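PDB 1TWI: diaminopimelate decarboxylase from Methanocaldococcus jannaschii, which catalyses the pyridoxal-phosphate-dependent decarboxylation of meso-diaminopimelate to L-lysine, the last step of lysine biosynthesis, and works as a homodimer. Local coordinates for residues S294-A299 with V384-I389; L32-E37 with Y301-V306; R46-F51 with F62-A67; I253-D258 with A335-I340. All coordinates share one frame; numbering follows the deposited sequence.

Contact 1. Residues S294-A299 with V384-I389. With PLP (pyridoxal-5'-phosphate), chain E.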
# COMPACT_ATOMS: atom_id res chain seq x y z
N SER A 294 -16.84 9.93 -3.97
CA SER A 294 -17.65 11.14 -4.04
C SER A 294 -18.38 11.58 -2.76
O SER A 294 -19.03 12.66 -2.73
CB SER A 294 -18.63 11.09 -5.25
OG SER A 294 -19.50 9.98 -5.16
N LEU A 295 -18.32 10.77 -1.69
CA LEU A 295 -18.85 11.25 -0.42
C LEU A 295 -17.75 11.80 0.48
O LEU A 295 -18.00 12.74 1.23
CB LEU A 295 -19.56 10.18 0.41
CG LEU A 295 -20.94 9.83 -0.17
CD1 LEU A 295 -21.54 8.78 0.69
CD2 LEU A 295 -21.83 11.09 -0.23
N VAL A 296 -16.56 11.20 0.45
CA VAL A 296 -15.56 11.65 1.40
C VAL A 296 -14.26 12.25 0.91
O VAL A 296 -13.58 12.91 1.68
CB VAL A 296 -15.22 10.48 2.41
CG1 VAL A 296 -16.51 10.04 3.15
CG2 VAL A 296 -14.60 9.23 1.65
N ALA A 297 -13.90 12.04 -0.36
CA ALA A 297 -12.61 12.52 -0.82
C ALA A 297 -12.34 13.99 -0.59
O ALA A 297 -11.28 14.33 -0.05
CB ALA A 297 -12.42 12.20 -2.36
N THR A 298 -13.26 14.84 -1.03
CA THR A 298 -13.04 16.30 -0.92
C THR A 298 -13.11 16.82 0.53
O THR A 298 -12.83 17.98 0.77
CB THR A 298 -14.10 17.10 -1.76
OG1 THR A 298 -15.40 16.76 -1.32
CG2 THR A 298 -13.97 16.75 -3.24
N ALA A 299 -13.51 15.97 1.48
CA ALA A 299 -13.57 16.40 2.87
C ALA A 299 -12.21 16.23 3.59
O ALA A 299 -12.03 16.75 4.71
CB ALA A 299 -14.66 15.58 3.65
N VAL A 384 -7.86 13.98 0.11
CA VAL A 384 -7.33 12.70 0.55
C VAL A 384 -8.32 11.99 1.48
O VAL A 384 -7.93 11.09 2.25
CB VAL A 384 -6.03 12.92 1.30
CG1 VAL A 384 -4.89 13.36 0.35
CG2 VAL A 384 -6.28 14.00 2.44
N GLY A 385 -9.59 12.42 1.48
CA GLY A 385 -10.56 11.74 2.36
C GLY A 385 -10.92 10.30 1.98
O GLY A 385 -11.45 9.55 2.80
N ALA A 386 -10.64 9.92 0.74
CA ALA A 386 -10.96 8.58 0.21
C ALA A 386 -9.67 7.88 -0.25
O ALA A 386 -8.86 8.50 -0.92
CB ALA A 386 -11.95 8.70 -1.00
N TYR A 387 -9.50 6.62 0.10
CA TYR A 387 -8.33 5.81 -0.26
C TYR A 387 -7.12 6.55 0.22
O TYR A 387 -6.12 6.64 -0.48
CB TYR A 387 -8.28 5.60 -1.77
CG TYR A 387 -9.62 5.06 -2.26
CD1 TYR A 387 -10.02 3.77 -1.95
CD2 TYR A 387 -10.52 5.87 -2.93
CE1 TYR A 387 -11.32 3.29 -2.30
CE2 TYR A 387 -11.80 5.44 -3.30
CZ TYR A 387 -12.20 4.14 -2.98
OH TYR A 387 -13.46 3.72 -3.34
N GLY A 388 -7.27 7.15 1.39
CA GLY A 388 -6.16 7.84 2.02
C GLY A 388 -5.81 7.03 3.25
O GLY A 388 -4.95 6.13 3.20
N ILE A 389 -6.46 7.31 4.38
CA ILE A 389 -6.14 6.52 5.57
C ILE A 389 -6.54 5.06 5.28
O ILE A 389 -5.91 4.14 5.81
CB ILE A 389 -6.87 7.09 6.83
CG1 ILE A 389 -6.29 6.47 8.12
CG2 ILE A 389 -8.40 6.76 6.77
CD1 ILE A 389 -4.84 7.00 8.48
N1 PLP E . -19.12 -0.38 -5.18
C2 PLP E . -18.17 -1.35 -5.45
C2A PLP E . -18.70 -2.77 -5.75
C3 PLP E . -16.83 -0.97 -5.41
O3 PLP E . -15.93 -1.95 -5.68
C4 PLP E . -16.41 0.31 -5.15
C4A PLP E . -14.87 0.62 -5.13
O4A PLP E . -14.14 -0.32 -5.09
C5 PLP E . -17.37 1.31 -4.88
C6 PLP E . -18.70 0.92 -4.91
C5A PLP E . -17.09 2.77 -4.58
O4P PLP E . -16.37 3.42 -5.65
P PLP E . -16.08 4.98 -5.63
O1P PLP E . -15.32 5.21 -6.87
O2P PLP E . -15.25 5.22 -4.40
O3P PLP E . -17.36 5.69 -5.61
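Gly385 lies with its backbone directly against the carbonyl of Val296, its CA only 3.3 Å from Val296 O. The C-H points at that oxygen, a CA-H...O contact at 155°. The contact joins the TIM-barrel pyridoxal-phosphate domain to a loop of the beta-sheet domain at the cofactor site. On the barrel side, the helix of residues 293-296 leads toward strand 300-311. The facing loop, residues 384-389, follows strand 378-382. A conventional bond lies beside the CA-H contact: Gly385 N donates to Ala297 O over 3.0 Å. The donor lies in the carbonyl plane, on a lone pair of that oxygen. Apolar groups meet beside these backbone contacts. Ala386 CB touches Val296 CG2 and Ala297 CB, each at 3.8 Å. With Val296 CG1 anti to the carbonyl carbon (chi1 -58°), CG2 is left between N and the carbonyl carbon and is the methyl that meets Ala386. All the touching residues are buried. Asn71 ND2 binds Gly385 O from outside. The loop then turns Tyr387 toward the cofactor, and Tyr395 of the second subunit packs on its side chain. The phosphate oxygen O2P lies in the ring plane at the edge of Tyr387, and Tyr387 OH donates to it over 2.6 Å.

Contact 2. Residues L32-E37 with Y301-V306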
# COMPACT_ATOMS: atom_id res chain seq x y z
N LEU A 32 -0.69 15.05 9.46
CA LEU A 32 -2.04 15.02 10.05
C LEU A 32 -3.17 15.01 8.99
O LEU A 32 -3.18 15.87 8.11
CB LEU A 32 -2.25 16.29 10.92
CG LEU A 32 -3.55 16.49 11.69
CD1 LEU A 32 -3.51 15.53 12.87
CD2 LEU A 32 -3.68 17.93 12.25
N TYR A 33 -4.14 14.11 9.12
CA TYR A 33 -5.31 14.12 8.24
C TYR A 33 -6.34 15.01 8.92
O TYR A 33 -6.54 14.90 10.16
CB TYR A 33 -5.94 12.73 8.12
CG TYR A 33 -5.36 11.87 7.00
CD1 TYR A 33 -5.84 12.00 5.70
CD2 TYR A 33 -4.38 10.93 7.24
CE1 TYR A 33 -5.37 11.20 4.67
CE2 TYR A 33 -3.87 10.12 6.19
CZ TYR A 33 -4.39 10.28 4.91
OH TYR A 33 -3.97 9.51 3.83
N VAL A 34 -6.99 15.88 8.16
CA VAL A 34 -8.06 16.71 8.73
C VAL A 34 -9.31 16.35 7.87
O VAL A 34 -9.30 16.47 6.62
CB VAL A 34 -7.74 18.23 8.59
CG1 VAL A 34 -8.91 19.13 9.18
CG2 VAL A 34 -6.40 18.55 9.33
N MET A 35 -10.38 15.94 8.52
CA MET A 35 -11.58 15.58 7.80
C MET A 35 -12.60 16.63 8.15
O MET A 35 -12.85 16.85 9.34
CB MET A 35 -12.09 14.20 8.27
CG MET A 35 -11.16 13.04 7.80
SD MET A 35 -11.12 12.86 5.94
CE MET A 35 -12.71 12.24 5.60
N SER A 36 -13.22 17.24 7.13
CA SER A 36 -14.26 18.29 7.36
C SER A 36 -15.64 17.63 7.49
O SER A 36 -16.17 17.02 6.52
CB SER A 36 -14.30 19.30 6.19
OG SER A 36 -15.46 20.13 6.31
N GLU A 37 -16.23 17.73 8.67
CA GLU A 37 -17.53 17.14 8.88
C GLU A 37 -18.56 17.83 7.99
O GLU A 37 -19.40 17.17 7.40
CB GLU A 37 -17.95 17.30 10.35
CG GLU A 37 -19.39 16.82 10.63
CD GLU A 37 -19.67 16.94 12.12
OE1 GLU A 37 -19.49 15.95 12.85
OE2 GLU A 37 -20.02 18.03 12.59
N TYR A 301 -7.95 16.50 4.07
CA TYR A 301 -6.74 17.24 3.72
C TYR A 301 -5.64 16.61 4.53
O TYR A 301 -5.87 16.24 5.66
CB TYR A 301 -6.87 18.72 4.12
CG TYR A 301 -8.06 19.36 3.39
CD1 TYR A 301 -9.35 19.16 3.86
CD2 TYR A 301 -7.87 20.08 2.17
CE1 TYR A 301 -10.45 19.62 3.16
CE2 TYR A 301 -8.99 20.58 1.45
CZ TYR A 301 -10.27 20.33 1.96
OH TYR A 301 -11.41 20.71 1.28
N LEU A 302 -4.44 16.48 3.94
CA LEU A 302 -3.31 15.94 4.68
C LEU A 302 -2.24 17.03 4.85
O LEU A 302 -1.72 17.57 3.84
CB LEU A 302 -2.71 14.74 3.92
CG LEU A 302 -1.44 14.08 4.53
CD1 LEU A 302 -1.71 13.59 5.97
CD2 LEU A 302 -1.03 12.96 3.63
N LEU A 303 -1.92 17.36 6.11
CA LEU A 303 -0.93 18.39 6.41
C LEU A 303 0.41 17.74 6.70
O LEU A 303 0.49 16.75 7.44
CB LEU A 303 -1.37 19.22 7.65
CG LEU A 303 -2.83 19.70 7.59
CD1 LEU A 303 -3.20 20.53 8.86
CD2 LEU A 303 -3.02 20.53 6.33
N GLY A 304 1.45 18.27 6.09
CA GLY A 304 2.79 17.74 6.27
C GLY A 304 3.74 18.92 6.46
O GLY A 304 3.70 19.89 5.70
N LYS A 305 4.57 18.85 7.49
CA LYS A 305 5.49 19.91 7.72
C LYS A 305 6.77 19.71 6.91
O LYS A 305 7.27 18.57 6.70
CB LYS A 305 5.79 20.01 9.22
CG LYS A 305 6.91 21.04 9.57
CD LYS A 305 6.91 21.44 11.10
CE LYS A 305 7.32 20.30 12.00
NZ LYS A 305 7.43 20.81 13.42
N VAL A 306 7.31 20.84 6.45
CA VAL A 306 8.55 20.84 5.69
C VAL A 306 9.77 20.76 6.59
O VAL A 306 9.98 21.67 7.42
CB VAL A 306 8.65 22.13 4.85
CG1 VAL A 306 10.00 22.17 4.12
CG2 VAL A 306 7.47 22.14 3.82
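Val34 and Tyr301 face each other as a hydrogen-bonded antiparallel pair. Val34 N donates to Tyr301 O over 2.8 Å, and Tyr301 N returns a bond to Val34 O over 2.9 Å. Leu32 and Leu303 form a second such pair. Its straighter bond is Leu303 N to Leu32 O, at 2.8 Å and 174°. Tyr33 and Leu302 make the non-hydrogen-bonded pair between them. Their side chains share one face of the sheet. Leu302 CD1 stands over a face of the Tyr33 ring, 4.0 Å from the centroid and 13° off the normal, a CH-pi contact. A chi1 of 177° swings Leu302 away from its own N, and its end turns back toward strand 32-36. The other face carries Leu32, Val34, Tyr301 and Leu303. There Val34 CG2 touches Leu303 CD1 at 3.8 Å.

Further out, the Tyr33 hydroxyl is bonded to Asp326 O, which holds the far end of the ring. Phe382 meets Tyr301 edge-to-face. Strand 402-407 pairs with the other side of strand 32-36, so this is an interior strand of the mixed beta-sheet. At its end Ser36 is the N-cap of helix 37-58, its OG accepting from Gln39 N. Four backbone bonds satisfy the N and O of Leu32, Val34, Tyr301 and Leu303, while Tyr33 bonds to strand 402-407. The buried, apolar setting probably strengthens these bonds.

Contact 3. Residues R46-F51 with F62-A67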
# COMPACT_ATOMS: atom_id res chain seq x y z
N ARG A 46 -25.81 16.46 -1.40
CA ARG A 46 -25.91 16.61 -2.84
C ARG A 46 -26.55 15.36 -3.48
O ARG A 46 -27.33 15.44 -4.49
CB ARG A 46 -24.52 16.88 -3.45
CG ARG A 46 -24.15 18.38 -3.37
CD ARG A 46 -22.68 18.63 -3.78
NE ARG A 46 -22.36 20.05 -3.63
CZ ARG A 46 -21.13 20.54 -3.42
NH1 ARG A 46 -20.10 19.72 -3.34
NH2 ARG A 46 -20.95 21.85 -3.23
N TYR A 47 -26.18 14.19 -2.96
CA TYR A 47 -26.82 12.98 -3.46
C TYR A 47 -28.29 12.93 -3.12
O TYR A 47 -29.15 12.62 -3.98
CB TYR A 47 -26.15 11.74 -2.86
CG TYR A 47 -25.01 11.25 -3.74
CD1 TYR A 47 -25.27 10.49 -4.90
CD2 TYR A 47 -23.69 11.51 -3.41
CE1 TYR A 47 -24.20 10.01 -5.70
CE2 TYR A 47 -22.62 11.05 -4.20
CZ TYR A 47 -22.90 10.30 -5.33
OH TYR A 47 -21.87 9.88 -6.09
N ILE A 48 -28.61 13.31 -1.89
CA ILE A 48 -30.02 13.22 -1.49
C ILE A 48 -30.86 14.18 -2.31
O ILE A 48 -31.93 13.83 -2.76
CB ILE A 48 -30.18 13.56 -0.00
CG1 ILE A 48 -29.36 12.52 0.82
CG2 ILE A 48 -31.70 13.59 0.40
CD1 ILE A 48 -29.82 11.04 0.61
N GLU A 49 -30.38 15.40 -2.48
CA GLU A 49 -31.13 16.39 -3.21
C GLU A 49 -31.27 16.00 -4.70
O GLU A 49 -32.34 16.12 -5.31
CB GLU A 49 -30.45 17.74 -3.08
CG GLU A 49 -31.19 18.81 -3.82
CD GLU A 49 -32.44 19.30 -3.09
OE1 GLU A 49 -33.15 20.11 -3.71
OE2 GLU A 49 -32.70 18.88 -1.91
N ALA A 50 -30.18 15.47 -5.25
CA ALA A 50 -30.20 15.09 -6.63
C ALA A 50 -31.09 13.87 -6.89
O ALA A 50 -31.77 13.81 -7.93
CB ALA A 50 -28.79 14.81 -7.12
N PHE A 51 -31.12 12.91 -5.98
CA PHE A 51 -31.90 11.71 -6.24
C PHE A 51 -33.27 11.59 -5.55
O PHE A 51 -33.94 10.62 -5.75
CB PHE A 51 -31.05 10.44 -5.93
CG PHE A 51 -29.99 10.15 -6.97
CD1 PHE A 51 -30.25 9.28 -8.01
CD2 PHE A 51 -28.74 10.77 -6.91
CE1 PHE A 51 -29.28 9.03 -8.99
CE2 PHE A 51 -27.74 10.53 -7.89
CZ PHE A 51 -28.01 9.65 -8.95
N PHE A 62 -34.84 5.17 -2.19
CA PHE A 62 -33.53 5.54 -2.75
C PHE A 62 -32.56 5.38 -1.57
O PHE A 62 -32.75 6.00 -0.51
CB PHE A 62 -33.46 7.00 -3.26
CG PHE A 62 -32.05 7.42 -3.63
CD1 PHE A 62 -31.40 6.83 -4.71
CD2 PHE A 62 -31.35 8.33 -2.84
CE1 PHE A 62 -30.04 7.15 -4.99
CE2 PHE A 62 -29.99 8.65 -3.11
CZ PHE A 62 -29.35 8.07 -4.18
N ILE A 63 -31.51 4.58 -1.76
CA ILE A 63 -30.56 4.32 -0.65
C ILE A 63 -29.14 4.60 -1.05
O ILE A 63 -28.68 4.10 -2.06
CB ILE A 63 -30.57 2.81 -0.23
CG1 ILE A 63 -31.97 2.44 0.26
CG2 ILE A 63 -29.52 2.52 0.92
CD1 ILE A 63 -32.11 0.91 0.47
N VAL A 64 -28.44 5.39 -0.24
CA VAL A 64 -27.02 5.63 -0.51
C VAL A 64 -26.26 4.59 0.34
O VAL A 64 -26.31 4.62 1.58
CB VAL A 64 -26.61 7.04 -0.05
CG1 VAL A 64 -25.12 7.27 -0.32
CG2 VAL A 64 -27.47 8.09 -0.78
N ALA A 65 -25.61 3.64 -0.30
CA ALA A 65 -24.83 2.66 0.47
C ALA A 65 -23.37 3.09 0.36
O ALA A 65 -22.64 2.71 -0.60
CB ALA A 65 -25.04 1.23 -0.08
N TYR A 66 -22.94 3.89 1.33
CA TYR A 66 -21.56 4.41 1.31
C TYR A 66 -20.52 3.30 1.21
O TYR A 66 -20.56 2.35 1.96
CB TYR A 66 -21.34 5.33 2.54
CG TYR A 66 -19.91 5.67 2.78
CD1 TYR A 66 -19.17 6.39 1.85
CD2 TYR A 66 -19.28 5.25 3.96
CE1 TYR A 66 -17.82 6.68 2.06
CE2 TYR A 66 -17.94 5.53 4.19
CZ TYR A 66 -17.21 6.24 3.25
OH TYR A 66 -15.87 6.45 3.46
N ALA A 67 -19.60 3.41 0.27
CA ALA A 67 -18.61 2.36 0.13
C ALA A 67 -17.51 2.50 1.21
O ALA A 67 -16.61 3.38 1.09
CB ALA A 67 -17.99 2.41 -1.24
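Helix 46-51 runs nearly antiparallel to strand 62-67, at 154° between the short segments, with their axes 9.8 Å apart at closest approach. Phe51 and Phe62 carry much of the contact. Phe51 CB sits above the centre of the Phe62 ring, 3.4 Å from its centroid. This is a CH-pi contact. The two rings are near parallel, with planes at 4°, but they are slid apart and barely overlap. Their centroids are 4.9 Å from each other. A chi1 of 171° carries the Phe62 ring out to the helix and lays its face under the methylene of Phe51. Ile48 approaches the rim of the Phe62 ring: its CD1 lies at the edge, 4.4 Å from CE2. The same methyl crosses to Val64 CG2 at 4.0 Å. Tyr47 adds its CB, 4.4 Å from Val64 CG2, while its hydroxyl is hydrogen-bonded elsewhere, to Ser294 OG.

Helix 37-58 leads into strand 62-67, the first strand of the TIM barrel in the chain, and packs on the outside of the parallel strands. Strand 62-67 lies between strands 86-89 and 286-289 and brings Ala67 to the cofactor. Leu287 and Leu289 of strand 286-289 touch both phenylalanines. Helix 264-276 meets Phe51 through Leu267 and Ala268, and Leu295 of helix 293-296 packs on Tyr47 and Val64.

Contact 4. Residues I253-D258 with A335-I340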
# COMPACT_ATOMS: atom_id res chain seq x y z
N ILE A 253 -14.29 12.72 -8.62
CA ILE A 253 -14.30 13.94 -7.85
C ILE A 253 -13.28 14.91 -8.50
O ILE A 253 -12.37 14.48 -9.23
CB ILE A 253 -13.98 13.67 -6.33
CG1 ILE A 253 -12.53 13.22 -6.15
CG2 ILE A 253 -14.98 12.65 -5.76
CD1 ILE A 253 -11.57 14.37 -5.59
N PRO A 254 -13.40 16.21 -8.23
CA PRO A 254 -12.44 17.13 -8.87
C PRO A 254 -11.00 17.23 -8.31
O PRO A 254 -10.68 18.17 -7.58
CB PRO A 254 -13.21 18.48 -8.86
CG PRO A 254 -14.02 18.41 -7.54
CD PRO A 254 -14.37 16.92 -7.37
N TYR A 255 -10.13 16.26 -8.64
CA TYR A 255 -8.77 16.34 -8.16
C TYR A 255 -8.11 17.56 -8.84
O TYR A 255 -7.38 18.28 -8.19
CB TYR A 255 -7.99 15.08 -8.51
CG TYR A 255 -8.36 13.93 -7.61
CD1 TYR A 255 -8.00 13.91 -6.25
CD2 TYR A 255 -9.11 12.87 -8.13
CE1 TYR A 255 -8.39 12.83 -5.41
CE2 TYR A 255 -9.52 11.79 -7.29
CZ TYR A 255 -9.15 11.78 -5.95
OH TYR A 255 -9.52 10.69 -5.17
N TYR A 256 -8.34 17.71 -10.15
CA TYR A 256 -7.86 18.86 -10.93
C TYR A 256 -8.92 19.93 -10.68
O TYR A 256 -10.10 19.63 -10.67
CB TYR A 256 -7.81 18.50 -12.43
CG TYR A 256 -6.51 17.82 -12.77
CD1 TYR A 256 -5.33 18.54 -12.86
CD2 TYR A 256 -6.46 16.43 -12.97
CE1 TYR A 256 -4.14 17.90 -13.14
CE2 TYR A 256 -5.27 15.78 -13.25
CZ TYR A 256 -4.13 16.51 -13.34
OH TYR A 256 -2.97 15.86 -13.65
N LYS A 257 -8.50 21.17 -10.44
CA LYS A 257 -9.42 22.25 -10.11
C LYS A 257 -9.79 23.24 -11.24
O LYS A 257 -10.60 24.16 -11.03
CB LYS A 257 -8.83 23.04 -8.96
CG LYS A 257 -8.27 22.15 -7.81
CD LYS A 257 -9.47 21.48 -7.12
CE LYS A 257 -9.02 20.61 -5.93
NZ LYS A 257 -10.19 19.76 -5.59
N ASP A 258 -9.23 23.03 -12.42
CA ASP A 258 -9.44 23.93 -13.59
C ASP A 258 -10.65 23.59 -14.49
O ASP A 258 -11.11 24.44 -15.27
CB ASP A 258 -8.16 23.94 -14.41
CG ASP A 258 -7.87 22.57 -15.06
OD1 ASP A 258 -8.02 21.51 -14.39
OD2 ASP A 258 -7.50 22.56 -16.25
N ALA A 335 -1.09 9.50 -9.23
CA ALA A 335 -2.28 10.32 -9.23
C ALA A 335 -2.06 11.77 -8.76
O ALA A 335 -1.27 12.05 -7.81
CB ALA A 335 -3.34 9.63 -8.36
N TYR A 336 -2.78 12.67 -9.41
CA TYR A 336 -2.70 14.08 -9.08
C TYR A 336 -3.58 14.56 -7.89
O TYR A 336 -4.79 14.29 -7.84
CB TYR A 336 -3.05 14.93 -10.33
CG TYR A 336 -2.85 16.43 -10.13
CD1 TYR A 336 -3.83 17.21 -9.51
CD2 TYR A 336 -1.65 17.05 -10.52
CE1 TYR A 336 -3.59 18.61 -9.26
CE2 TYR A 336 -1.42 18.40 -10.29
CZ TYR A 336 -2.38 19.17 -9.66
OH TYR A 336 -2.10 20.51 -9.42
N HIS A 337 -2.94 15.26 -6.94
CA HIS A 337 -3.62 15.92 -5.83
C HIS A 337 -3.11 17.37 -5.82
O HIS A 337 -1.94 17.59 -6.02
CB HIS A 337 -3.33 15.33 -4.45
CG HIS A 337 -3.91 13.96 -4.26
ND1 HIS A 337 -5.05 13.73 -3.50
CD2 HIS A 337 -3.51 12.76 -4.73
CE1 HIS A 337 -5.32 12.43 -3.52
NE2 HIS A 337 -4.40 11.82 -4.26
N HIS A 338 -4.00 18.33 -5.62
CA HIS A 338 -3.65 19.75 -5.51
C HIS A 338 -2.89 19.93 -4.16
O HIS A 338 -3.22 19.33 -3.15
CB HIS A 338 -4.95 20.56 -5.50
CG HIS A 338 -4.72 22.03 -5.54
ND1 HIS A 338 -5.31 22.90 -4.65
CD2 HIS A 338 -3.92 22.78 -6.34
CE1 HIS A 338 -4.90 24.14 -4.91
NE2 HIS A 338 -4.05 24.09 -5.93
N ILE A 339 -1.85 20.74 -4.16
CA ILE A 339 -1.04 20.95 -2.98
C ILE A 339 -0.76 22.45 -2.84
O ILE A 339 -0.46 23.10 -3.83
CB ILE A 339 0.33 20.21 -3.12
CG1 ILE A 339 0.09 18.69 -3.22
CG2 ILE A 339 1.29 20.52 -1.92
CD1 ILE A 339 1.34 17.90 -3.70
N ILE A 340 -0.85 22.99 -1.62
CA ILE A 340 -0.54 24.40 -1.36
C ILE A 340 0.28 24.56 -0.07
O ILE A 340 0.39 23.64 0.77
CB ILE A 340 -1.82 25.25 -1.10
CG1 ILE A 340 -2.47 24.78 0.21
CG2 ILE A 340 -2.85 25.12 -2.30
CD1 ILE A 340 -3.76 25.58 0.55
O HOH W 1 -6.69 17.53 -5.73
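Beside the substrate pocket, Tyr255 and His337 bring together a loop of the barrel domain and the approach to a strand of the beta domain. The edge of the Tyr255 ring points at the face of the imidazole, an edge-to-face pair with centroids 5.1 Å apart and planes at 69°. Tyr255 CE1 is 3.6 Å from His337 CE1. Ile253 CD1 lies over the centre of one face of the Tyr255 ring, 3.4 Å above its plane. The Tyr255 hydroxyl bonds to Arg293, and Arg329 makes a cation-pi contact with its ring. Both arginines contact the lysine bound in this pocket. His337 ND1 is held by Phe382 O.

The loop of residues 253-258 follows strand 244-246 of the TIM barrel and opens with an inverse gamma turn centred on Pro254. Nearer its exposed end, Tyr256 and Tyr336 form an offset stack with centroids 4.2 Å apart and planes at 16°. The two side chains cross at about a right angle while their rings stay near parallel, with Tyr256 CE1 over the centre of the Tyr336 ring.

A water bridges the backbones: it donates to Tyr255 O at 2.7 Å and accepts from His338 N at 2.8 Å. Lys257 CG lies over a face of the His338 ring, toward its rim. Lys257 NZ donates to Pro254 O over 2.6 Å and also makes a salt bridge to Asp383.

How the contacts relate
Along the chain, contact 3 is nested inside the loop closed by contact 2, and it closes before contacts 1 and 4 open. Contacts 1, 2 and 4 cross one another in sequence. Contact 3 belongs to the TIM barrel and contact 2 to the mixed sheet, and their centres are about 26 Å apart. Contacts 2 and 4 reach the same mixed sheet. Contact 1 touches all three others, including a probable bond from Ala299 O to Ser36 N. Its centre is about 12 Å from those of contacts 2 and 4. Contact 4 makes a second crossing between the two domains. Contacts 1 and 4 thus join barrel and sheet around the cofactor and substrate site.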